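Cytochrome c (Chlorobaculum tepidum, PDB 3A9F) carries electrons through a single covalently bound heme c, as the electron-carrier domain of the cytochrome cz subunit of the green-bacterial photosynthetic reaction center. Local coordinates at residues A[37-40]-A[41-45]; A[46-49]-A[50-54]; A[62-65]-A[66-69]. All coordinates share one frame; numbering follows the deposited sequence. Where two conformers were deposited one is given.

Contact 1. Residues A[37-40]-A[41-45]. With HEC (heme c), chain C.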
loop_
_atom_site.group_PDB
_atom_site.type_symbol
_atom_site.label_atom_id
_atom_site.label_comp_id
_atom_site.label_asym_id
_atom_site.label_seq_id
_atom_site.Cartn_x
_atom_site.Cartn_y
_atom_site.Cartn_z
ATOM N N ARG A 37 -7.735 -4.938 -1.158
ATOM C CA ARG A 37 -6.628 -5.833 -0.838
ATOM C C ARG A 37 -6.189 -5.769 0.621
ATOM O O ARG A 37 -5.676 -6.751 1.139
ATOM C CB ARG A 37 -5.419 -5.564 -1.735
ATOM C CG ARG A 37 -5.659 -5.869 -3.215
ATOM C CD ARG A 37 -6.051 -7.310 -3.463
ATOM N NE ARG A 37 -6.058 -7.603 -4.896
ATOM C CZ ARG A 37 -6.956 -8.384 -5.504
ATOM N NH1 ARG A 37 -7.968 -8.913 -4.825
ATOM N NH2 ARG A 37 -6.849 -8.633 -6.806
ATOM N N CYS A 38 -6.372 -4.628 1.274
ATOM C CA CYS A 38 -5.784 -4.422 2.594
ATOM C C CYS A 38 -6.800 -4.485 3.725
ATOM O O CYS A 38 -6.482 -4.100 4.853
ATOM C CB CYS A 38 -5.000 -3.104 2.634
ATOM S SG CYS A 38 -3.686 -3.010 1.405
ATOM N N ASN A 39 -7.977 -5.048 3.448
ATOM C CA ASN A 39 -8.987 -5.296 4.485
ATOM C C ASN A 39 -9.472 -6.730 4.556
ATOM O O ASN A 39 -10.492 -6.996 5.199
ATOM C CB ASN A 39 -10.188 -4.363 4.313
ATOM C CG ASN A 39 -9.842 -2.931 4.640
ATOM O OD1 ASN A 39 -9.756 -2.562 5.803
ATOM N ND2 ASN A 39 -9.636 -2.122 3.621
ATOM N N LYS A 40 -8.727 -7.645 3.932
ATOM C CA LYS A 40 -9.145 -9.047 3.879
ATOM C C LYS A 40 -8.781 -9.824 5.137
ATOM O O LYS A 40 -9.602 -10.580 5.669
ATOM C CB LYS A 40 -8.537 -9.745 2.666
ATOM C CG LYS A 40 -9.212 -9.379 1.357
ATOM C CD LYS A 40 -10.649 -9.938 1.276
ATOM C CE LYS A 40 -11.247 -9.826 -0.125
ATOM N NZ LYS A 40 -11.322 -8.424 -0.575
ATOM N N CYS A 41 -7.541 -9.671 5.603
ATOM C CA CYS A 41 -7.075 -10.448 6.768
ATOM C C CYS A 41 -7.185 -9.705 8.077
ATOM O O CYS A 41 -7.230 -10.311 9.143
ATOM C CB CYS A 41 -5.634 -10.873 6.559
ATOM S SG CYS A 41 -5.414 -11.884 5.087
ATOM N N HIS A 42 -7.160 -8.386 7.979
ATOM C CA HIS A 42 -7.309 -7.467 9.087
ATOM C C HIS A 42 -7.779 -6.169 8.464
ATOM O O HIS A 42 -7.547 -5.919 7.272
ATOM C CB HIS A 42 -5.965 -7.244 9.815
ATOM C CG HIS A 42 -4.849 -6.776 8.914
ATOM N ND1 HIS A 42 -4.678 -5.452 8.549
ATOM C CD2 HIS A 42 -3.829 -7.456 8.336
ATOM C CE1 HIS A 42 -3.619 -5.342 7.770
ATOM N NE2 HIS A 42 -3.078 -6.538 7.623
ATOM N N THR A 43 -8.452 -5.332 9.228
ATOM C CA THR A 43 -8.770 -4.012 8.704
ATOM C C THR A 43 -7.493 -3.183 8.558
ATOM O O THR A 43 -6.526 -3.318 9.330
ATOM C CB THR A 43 -9.750 -3.234 9.584
ATOM O OG1 THR A 43 -9.103 -2.924 10.818
ATOM C CG2 THR A 43 -11.017 -4.021 9.822
ATOM N N LEU A 44 -7.475 -2.323 7.549
ATOM C CA LEU A 44 -6.378 -1.388 7.436
ATOM C C LEU A 44 -6.399 -0.452 8.645
ATOM O O LEU A 44 -5.340 -0.102 9.180
ATOM C CB LEU A 44 -6.447 -0.627 6.108
ATOM C CG LEU A 44 -5.322 0.354 5.808
ATOM C CD1 LEU A 44 -3.951 -0.322 5.919
ATOM C CD2 LEU A 44 -5.518 0.957 4.421
ATOM N N ASP A 45 -7.597 -0.089 9.107
ATOM C CA ASP A 45 -7.731 0.755 10.305
ATOM C C ASP A 45 -6.944 0.210 11.493
ATOM O O ASP A 45 -6.311 0.981 12.224
ATOM C CB ASP A 45 -9.188 0.882 10.735
ATOM C CG ASP A 45 -10.000 1.818 9.862
ATOM O OD1 ASP A 45 -9.430 2.587 9.065
ATOM O OD2 ASP A 45 -11.243 1.797 10.003
HETATM FE FE HEC C . -1.320 -6.951 6.701
HETATM C CHA HEC C . 0.144 -6.945 9.778
HETATM C CHB HEC C . -0.593 -3.602 6.373
HETATM C CHC HEC C . -2.823 -6.925 3.644
HETATM C CHD HEC C . -1.908 -10.296 6.953
HETATM N NA HEC C . -0.410 -5.564 7.845
HETATM C C1A HEC C . 0.147 -5.763 9.096
HETATM C C2A HEC C . 0.753 -4.533 9.557
HETATM C C3A HEC C . 0.562 -3.615 8.590
HETATM C C4A HEC C . -0.188 -4.232 7.527
HETATM C CMA HEC C . 0.987 -2.134 8.559
HETATM C CAA HEC C . 1.498 -4.375 10.893
HETATM C CBA HEC C . 2.964 -4.753 10.693
HETATM C CGA HEC C . 3.785 -4.458 11.916
HETATM O O1A HEC C . 3.290 -4.637 13.050
HETATM O O2A HEC C . 4.945 -4.042 11.748
HETATM N NB HEC C . -1.710 -5.520 5.297
HETATM C C1B HEC C . -1.248 -4.215 5.331
HETATM C C2B HEC C . -1.528 -3.599 4.055
HETATM C C3B HEC C . -2.134 -4.528 3.297
HETATM C C4B HEC C . -2.260 -5.740 4.054
HETATM C CMB HEC C . -1.112 -2.149 3.727
HETATM C CAB HEC C . -2.593 -4.495 1.836
HETATM C CBB HEC C . -1.334 -4.425 0.933
HETATM N NC HEC C . -2.213 -8.351 5.532
HETATM C C1C HEC C . -2.806 -8.125 4.309
HETATM C C2C HEC C . -3.386 -9.354 3.842
HETATM C C3C HEC C . -3.163 -10.298 4.787
HETATM C C4C HEC C . -2.388 -9.682 5.832
HETATM C CMC HEC C . -4.215 -9.467 2.559
HETATM C CAC HEC C . -3.582 -11.785 4.830
HETATM C CBC HEC C . -3.133 -12.594 3.587
HETATM N ND HEC C . -0.942 -8.375 8.132
HETATM C C1D HEC C . -1.241 -9.723 8.002
HETATM C C2D HEC C . -0.770 -10.439 9.162
HETATM C C3D HEC C . -0.149 -9.412 10.029
HETATM C C4D HEC C . -0.283 -8.162 9.334
HETATM C CMD HEC C . -0.909 -11.938 9.365
HETATM C CAD HEC C . 0.503 -9.665 11.389
HETATM C CBD HEC C . 1.923 -10.192 11.218
HETATM C CGD HEC C . 2.801 -9.081 10.725
HETATM O O1D HEC C . 2.980 -8.075 11.453
HETATM O O2D HEC C . 3.293 -9.201 9.576
HETATM O O HOH W 1 -10.040 -0.246 7.395
#

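Contact 2. Residues A[46-49]-A[50-54]. With HEC (heme c), chain C.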
loop_
_atom_site.group_PDB
_atom_site.type_symbol
_atom_site.label_atom_id
_atom_site.label_comp_id
_atom_site.label_asym_id
_atom_site.label_seq_id
_atom_site.Cartn_x
_atom_site.Cartn_y
_atom_site.Cartn_z
ATOM N N SER A 46 -6.967 -1.111 11.680
ATOM C CA SER A 46 -6.357 -1.718 12.865
ATOM C C SER A 46 -4.827 -1.599 12.906
ATOM O O SER A 46 -4.204 -1.763 13.968
ATOM C CB SER A 46 -6.795 -3.174 12.997
ATOM O OG SER A 46 -6.143 -4.001 12.045
ATOM N N VAL A 47 -4.230 -1.277 11.758
ATOM C CA VAL A 47 -2.783 -1.146 11.651
ATOM C C VAL A 47 -2.362 0.222 11.121
ATOM O O VAL A 47 -1.187 0.429 10.827
ATOM C CB VAL A 47 -2.151 -2.260 10.774
ATOM C CG1 VAL A 47 -2.360 -3.647 11.413
ATOM C CG2 VAL A 47 -2.696 -2.228 9.344
ATOM N N ALA A 48 -3.317 1.152 11.040
ATOM C CA ALA A 48 -3.103 2.449 10.374
ATOM C C ALA A 48 -2.058 3.305 11.062
ATOM O O ALA A 48 -1.172 3.848 10.398
ATOM C CB ALA A 48 -4.425 3.201 10.246
ATOM N N ASP A 49 -2.162 3.427 12.382
ATOM C CA ASP A 49 -1.219 4.256 13.129
ATOM C C ASP A 49 0.189 3.709 13.016
ATOM O O ASP A 49 1.141 4.461 12.788
ATOM C CB ASP A 49 -1.608 4.313 14.608
ATOM C CG ASP A 49 -2.896 5.078 14.856
ATOM O OD1 ASP A 49 -3.343 5.828 13.960
ATOM O OD2 ASP A 49 -3.455 4.934 15.974
ATOM N N LEU A 50 0.313 2.399 13.195
ATOM C CA LEU A 50 1.572 1.698 13.044
ATOM C C LEU A 50 2.096 1.863 11.620
ATOM O O LEU A 50 3.282 2.120 11.411
ATOM C CB LEU A 50 1.371 0.219 13.361
ATOM C CG LEU A 50 2.572 -0.726 13.404
ATOM C CD1 LEU A 50 2.169 -1.956 14.172
ATOM C CD2 LEU A 50 3.033 -1.114 12.024
ATOM N N PHE A 51 1.217 1.705 10.635
ATOM C CA PHE A 51 1.642 1.885 9.260
ATOM C C PHE A 51 2.291 3.251 9.050
ATOM O O PHE A 51 3.366 3.352 8.448
ATOM C CB PHE A 51 0.485 1.712 8.280
ATOM C CG PHE A 51 0.876 2.024 6.875
ATOM C CD1 PHE A 51 1.587 1.099 6.121
ATOM C CD2 PHE A 51 0.631 3.287 6.337
ATOM C CE1 PHE A 51 1.989 1.403 4.819
ATOM C CE2 PHE A 51 1.028 3.594 5.036
ATOM C CZ PHE A 51 1.712 2.653 4.285
ATOM N N ARG A 52 1.623 4.295 9.531
ATOM C CA ARG A 52 2.114 5.663 9.323
ATOM C C ARG A 52 3.458 5.889 9.993
ATOM O O ARG A 52 4.365 6.452 9.386
ATOM C CB ARG A 52 1.075 6.687 9.785
ATOM C CG ARG A 52 -0.138 6.776 8.877
ATOM C CD ARG A 52 -1.088 7.876 9.307
ATOM N NE ARG A 52 -2.260 7.915 8.437
ATOM C CZ ARG A 52 -3.459 7.434 8.758
ATOM N NH1 ARG A 52 -3.678 6.896 9.956
ATOM N NH2 ARG A 52 -4.453 7.507 7.882
ATOM N N THR A 53 3.593 5.456 11.243
ATOM C CA THR A 53 4.809 5.742 12.013
ATOM C C THR A 53 5.980 4.840 11.625
ATOM O O THR A 53 7.113 5.302 11.493
ATOM C CB THR A 53 4.570 5.665 13.538
ATOM O OG1 THR A 53 4.227 4.329 13.900
ATOM C CG2 THR A 53 3.449 6.605 13.959
ATOM N N LYS A 54 5.707 3.558 11.408
ATOM C CA LYS A 54 6.766 2.583 11.183
ATOM C C LYS A 54 7.196 2.469 9.724
ATOM O O LYS A 54 8.352 2.162 9.443
ATOM C CB LYS A 54 6.339 1.218 11.738
ATOM C CG LYS A 54 7.375 0.109 11.645
ATOM C CD LYS A 54 6.939 -1.093 12.483
ATOM C CE LYS A 54 7.905 -2.253 12.347
ATOM N NZ LYS A 54 7.429 -3.421 13.155
HETATM FE FE HEC C . -1.320 -6.951 6.701
HETATM C CHA HEC C . 0.144 -6.945 9.778
HETATM C CHB HEC C . -0.593 -3.602 6.373
HETATM C CHC HEC C . -2.823 -6.925 3.644
HETATM C CHD HEC C . -1.908 -10.296 6.953
HETATM N NA HEC C . -0.410 -5.564 7.845
HETATM C C1A HEC C . 0.147 -5.763 9.096
HETATM C C2A HEC C . 0.753 -4.533 9.557
HETATM C C3A HEC C . 0.562 -3.615 8.590
HETATM C C4A HEC C . -0.188 -4.232 7.527
HETATM C CMA HEC C . 0.987 -2.134 8.559
HETATM C CAA HEC C . 1.498 -4.375 10.893
HETATM C CBA HEC C . 2.964 -4.753 10.693
HETATM C CGA HEC C . 3.785 -4.458 11.916
HETATM O O1A HEC C . 3.290 -4.637 13.050
HETATM O O2A HEC C . 4.945 -4.042 11.748
HETATM N NB HEC C . -1.710 -5.520 5.297
HETATM C C1B HEC C . -1.248 -4.215 5.331
HETATM C C2B HEC C . -1.528 -3.599 4.055
HETATM C C3B HEC C . -2.134 -4.528 3.297
HETATM C C4B HEC C . -2.260 -5.740 4.054
HETATM C CMB HEC C . -1.112 -2.149 3.727
HETATM C CAB HEC C . -2.593 -4.495 1.836
HETATM C CBB HEC C . -1.334 -4.425 0.933
HETATM N NC HEC C . -2.213 -8.351 5.532
HETATM C C1C HEC C . -2.806 -8.125 4.309
HETATM C C2C HEC C . -3.386 -9.354 3.842
HETATM C C3C HEC C . -3.163 -10.298 4.787
HETATM C C4C HEC C . -2.388 -9.682 5.832
HETATM C CMC HEC C . -4.215 -9.467 2.559
HETATM C CAC HEC C . -3.582 -11.785 4.830
HETATM C CBC HEC C . -3.133 -12.594 3.587
HETATM N ND HEC C . -0.942 -8.375 8.132
HETATM C C1D HEC C . -1.241 -9.723 8.002
HETATM C C2D HEC C . -0.770 -10.439 9.162
HETATM C C3D HEC C . -0.149 -9.412 10.029
HETATM C C4D HEC C . -0.283 -8.162 9.334
HETATM C CMD HEC C . -0.909 -11.938 9.365
HETATM C CAD HEC C . 0.503 -9.665 11.389
HETATM C CBD HEC C . 1.923 -10.192 11.218
HETATM C CGD HEC C . 2.801 -9.081 10.725
HETATM O O1D HEC C . 2.980 -8.075 11.453
HETATM O O2D HEC C . 3.293 -9.201 9.576
HETATM O O HOH W 2 -1.867 0.794 14.415
HETATM O O HOH W 3 -2.182 7.544 12.433
#

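Contact 3. Residues A[62-65]-A[66-69]. With HEC (heme c), chain C.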
loop_
_atom_site.group_PDB
_atom_site.type_symbol
_atom_site.label_atom_id
_atom_site.label_comp_id
_atom_site.label_asym_id
_atom_site.label_seq_id
_atom_site.Cartn_x
_atom_site.Cartn_y
_atom_site.Cartn_z
ATOM N N ASN A 62 6.840 0.283 0.362
ATOM C CA ASN A 62 6.947 -0.896 -0.490
ATOM C C ASN A 62 7.374 -2.126 0.301
ATOM O O ASN A 62 6.880 -3.221 0.058
ATOM C CB ASN A 62 7.902 -0.664 -1.661
ATOM C CG ASN A 62 7.821 -1.771 -2.673
ATOM O OD1 ASN A 62 6.753 -2.027 -3.241
ATOM N ND2 ASN A 62 8.933 -2.458 -2.896
ATOM N N LEU A 63 8.273 -1.933 1.267
ATOM C CA LEU A 63 8.692 -3.018 2.140
ATOM C C LEU A 63 7.495 -3.751 2.738
ATOM O O LEU A 63 7.391 -4.980 2.638
ATOM C CB LEU A 63 9.605 -2.488 3.257
ATOM C CG LEU A 63 10.144 -3.526 4.243
ATOM C CD1 LEU A 63 11.196 -4.397 3.569
ATOM C CD2 LEU A 63 10.734 -2.845 5.473
ATOM N N ILE A 64 6.592 -3.002 3.358
ATOM C CA ILE A 64 5.487 -3.657 4.043
ATOM C C ILE A 64 4.454 -4.219 3.045
ATOM O O ILE A 64 3.896 -5.307 3.273
ATOM C CB ILE A 64 4.862 -2.778 5.167
ATOM C CG1 ILE A 64 3.946 -3.610 6.075
ATOM C CG2 ILE A 64 4.115 -1.573 4.621
ATOM C CD1 ILE A 64 4.622 -4.768 6.791
ATOM N N VAL A 65 4.211 -3.521 1.930
ATOM C CA VAL A 65 3.239 -4.015 0.939
ATOM C C VAL A 65 3.728 -5.338 0.359
ATOM O O VAL A 65 2.935 -6.287 0.213
ATOM C CB VAL A 65 2.983 -2.964 -0.142
ATOM C CG1 VAL A 65 2.151 -3.534 -1.281
ATOM C CG2 VAL A 65 2.284 -1.738 0.477
ATOM N N LYS A 66 5.030 -5.416 0.063
ATOM C CA LYS A 66 5.598 -6.644 -0.482
ATOM C C LYS A 66 5.589 -7.790 0.546
ATOM O O LYS A 66 5.390 -8.956 0.177
ATOM C CB LYS A 66 6.999 -6.398 -1.070
ATOM C CG LYS A 66 7.027 -5.429 -2.280
ATOM C CD LYS A 66 6.232 -5.861 -3.527
ATOM C CE LYS A 66 6.955 -6.929 -4.332
ATOM N NZ LYS A 66 6.217 -7.270 -5.594
ATOM N N ARG A 67 5.769 -7.468 1.829
ATOM C CA ARG A 67 5.648 -8.481 2.874
ATOM C C ARG A 67 4.237 -9.056 2.887
ATOM O O ARG A 67 4.052 -10.278 2.895
ATOM C CB ARG A 67 5.992 -7.898 4.236
ATOM C CG ARG A 67 6.068 -8.932 5.319
ATOM C CD ARG A 67 6.654 -8.320 6.562
ATOM N NE ARG A 67 8.025 -7.861 6.358
ATOM C CZ ARG A 67 8.673 -7.043 7.181
ATOM N NH1 ARG A 67 8.074 -6.577 8.266
ATOM N NH2 ARG A 67 9.918 -6.683 6.917
ATOM N N MET A 68 3.236 -8.180 2.871
ATOM C CA MET A 68 1.852 -8.644 2.831
ATOM C C MET A 68 1.567 -9.471 1.578
ATOM O O MET A 68 0.921 -10.524 1.647
ATOM C CB MET A 68 0.893 -7.458 2.952
ATOM C CG MET A 68 1.095 -6.658 4.229
ATOM S SD MET A 68 0.625 -7.639 5.696
ATOM C CE MET A 68 2.055 -7.234 6.702
ATOM N N GLN A 69 2.082 -9.019 0.442
ATOM C CA GLN A 69 1.904 -9.764 -0.791
ATOM C C GLN A 69 2.400 -11.195 -0.672
ATOM O O GLN A 69 1.766 -12.127 -1.181
ATOM C CB GLN A 69 2.629 -9.078 -1.933
ATOM C CG GLN A 69 2.551 -9.868 -3.252
ATOM C CD GLN A 69 3.321 -9.242 -4.369
ATOM O OE1 GLN A 69 4.235 -8.478 -4.136
ATOM N NE2 GLN A 69 2.944 -9.550 -5.595
HETATM FE FE HEC C . -1.320 -6.951 6.701
HETATM C CHA HEC C . 0.144 -6.945 9.778
HETATM C CHB HEC C . -0.593 -3.602 6.373
HETATM C CHC HEC C . -2.823 -6.925 3.644
HETATM C CHD HEC C . -1.908 -10.296 6.953
HETATM N NA HEC C . -0.410 -5.564 7.845
HETATM C C1A HEC C . 0.147 -5.763 9.096
HETATM C C2A HEC C . 0.753 -4.533 9.557
HETATM C C3A HEC C . 0.562 -3.615 8.590
HETATM C C4A HEC C . -0.188 -4.232 7.527
HETATM C CMA HEC C . 0.987 -2.134 8.559
HETATM C CAA HEC C . 1.498 -4.375 10.893
HETATM C CBA HEC C . 2.964 -4.753 10.693
HETATM C CGA HEC C . 3.785 -4.458 11.916
HETATM O O1A HEC C . 3.290 -4.637 13.050
HETATM O O2A HEC C . 4.945 -4.042 11.748
HETATM N NB HEC C . -1.710 -5.520 5.297
HETATM C C1B HEC C . -1.248 -4.215 5.331
HETATM C C2B HEC C . -1.528 -3.599 4.055
HETATM C C3B HEC C . -2.134 -4.528 3.297
HETATM C C4B HEC C . -2.260 -5.740 4.054
HETATM C CMB HEC C . -1.112 -2.149 3.727
HETATM C CAB HEC C . -2.593 -4.495 1.836
HETATM C CBB HEC C . -1.334 -4.425 0.933
HETATM N NC HEC C . -2.213 -8.351 5.532
HETATM C C1C HEC C . -2.806 -8.125 4.309
HETATM C C2C HEC C . -3.386 -9.354 3.842
HETATM C C3C HEC C . -3.163 -10.298 4.787
HETATM C C4C HEC C . -2.388 -9.682 5.832
HETATM C CMC HEC C . -4.215 -9.467 2.559
HETATM C CAC HEC C . -3.582 -11.785 4.830
HETATM C CBC HEC C . -3.133 -12.594 3.587
HETATM N ND HEC C . -0.942 -8.375 8.132
HETATM C C1D HEC C . -1.241 -9.723 8.002
HETATM C C2D HEC C . -0.770 -10.439 9.162
HETATM C C3D HEC C . -0.149 -9.412 10.029
HETATM C C4D HEC C . -0.283 -8.162 9.334
HETATM C CMD HEC C . -0.909 -11.938 9.365
HETATM C CAD HEC C . 0.503 -9.665 11.389
HETATM C CBD HEC C . 1.923 -10.192 11.218
HETATM C CGD HEC C . 2.801 -9.081 10.725
HETATM O O1D HEC C . 2.980 -8.075 11.453
HETATM O O2D HEC C . 3.293 -9.201 9.576
#

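Contact 1. Residues A[37-40]-A[41-45]
Asn39 and Leu44 are joined by the one direct hydrogen bond between 37-40 and 41-45: the backbone N of Leu44 donates a hydrogen bond to OD1 of Asn39 at 2.9 Å, nearly straight at 169°, although it comes in well above the amide's carbonyl plane. The same OD1 accepts from a water that in turn accepts from Asp45 N, so this oxygen is gripped by two donors and holds the amide of Leu44 directly and that of Asp45 through the water. At its other end the amide is held by ND2, which bonds back to the carbonyl of Asp35. Without this amide, as with an alanine here, the Leu44 N-H would probably lose its acceptor and the water one partner, and the loop beyond the histidine could shift more freely. Backbone contact adds to this polar hold, CA of Asn39 offering a C-H to His42 O at 3.2 Å.

The covalent and metal bonds follow the CXXCH signature of c-type cytochromes, spelled here Cys38-Asn39-Lys40-Cys41-His42. SG of Cys38 is bound to heme CAB and SG of Cys41 to CAC, each 1.9 Å long, while NE2 of His42 coordinates the iron at 2.0 Å; Met68 is the other axial ligand. With CG of His42 set between its backbone N and carbonyl carbon (chi1 55°), the imidazole stands over the porphyrin. Its rotation is fixed from behind by ND1, which donates to Thr43 O at 2.9 Å, the acceptor lying in the ring plane though the donor stands well above the Thr43 carbonyl plane; this bond is likely to make the imidazole a more electron-rich ligand.

Apolar packing is light: CD1 of Leu44 meets heme methyl CMB at 4.0 Å and lies 4.4 Å from CB of Cys38.

Contact 2. Residues A[46-49]-A[50-54]
Phe51 N donates to the carbonyl O of Val47 at 2.7 Å, the shortest of the three i to i+4 bonds between 46-49 and 50-54, which continue from Arg52 N to Ala48 O and from Thr53 N to Asp49 O. Val47 is the N-cap of helix 48-56. On the heme side, the extended chain of Lys54 brings NZ within 2.9 Å of propionate oxygen O2A, a hydrogen bond between groups likely to carry opposite charges. Asp49 OD1 and Arg52 NH1 stay 4.2 Å apart, too far for a salt bridge; a water spans them, donating to OD1 at 2.6 Å and accepting from NH1. The carboxylate and guanidinium planes are inclined by 47°. The guanidinium has its stronger partner in the C-terminal carboxylate of Phe92.

Packing takes over on the porphyrin. CG2 of Val47 rests 3.6 Å from heme C3A, with CG1 beside C2A, and both branches of Leu50 lie along the propionate, CD2 being 3.4 Å from CGA. Phe51, its CG anti to the backbone N (chi1 174°), turns its ring edge to methyl CMA. The helix thus sets aliphatic groups against the macrocycle and a lysine at the propionate, probably offsetting part of its negative charge.

Contact 3. Residues A[62-65]-A[66-69]
Met68 packs against Ile64 one helical turn earlier and reaches from there to the heme. Its CB lies 3.6 Å from Val65 O. CG, placed beside the backbone N (chi1 -59°), passes 3.3 Å from Ile64 O and comes close to heme NB. A bend at chi2 (-67°) delivers SD to the iron, which it coordinates at 2.3 Å. CE then turns back over the porphyrin near NA and meets CD1 of Ile64 at 3.6 Å, the two side chains lying alongside each other and pointing the same way, so that the isoleucine backs the thioether methyl.

With His42 on the other axial position, this gives the His-Met ligation familiar from class I c-type cytochromes, the methionine here being presented by helix 61-70. Four consecutive i to i+4 bonds keep the backbone helical, among them Met68 N to Ile64 O at 3.0 Å.

On another flank of the helix the bent chain of Lys66 runs beside Asn62, with Lys66 CG 3.5 Å from Asn62 OD1. Lys66 NZ donates to Gln69 OE1 at 2.7 Å, on a lone pair in the carbonyl plane. Both ends share Asp78: Lys66 NZ forms a salt bridge to it, and Gln69 NE2 a hydrogen bond.

In the fold
The three contacts follow one another along the chain; each is local, contact 1 in a loop and contacts 2 and 3 along helices, and none encloses or crosses another. As the chain leaves helix 27-37, contact 1 forms the heme-attachment loop that leads to helix 48-56. Contact 2 spans the N-cap and the first turns of that helix and touches its predecessor where His42 CE1 meets Val47 CG2 at 3.6 Å. After a short connection comes contact 3, on helix 61-70, joined to helix 48-56 by Phe51 CE1 packing on Ile64 CG2 at 3.7 Å. Contacts 1 and 3 do not touch, their centres about 13 Å apart, but they meet through the heme iron. The cofactor thus unites all three in one small helical domain.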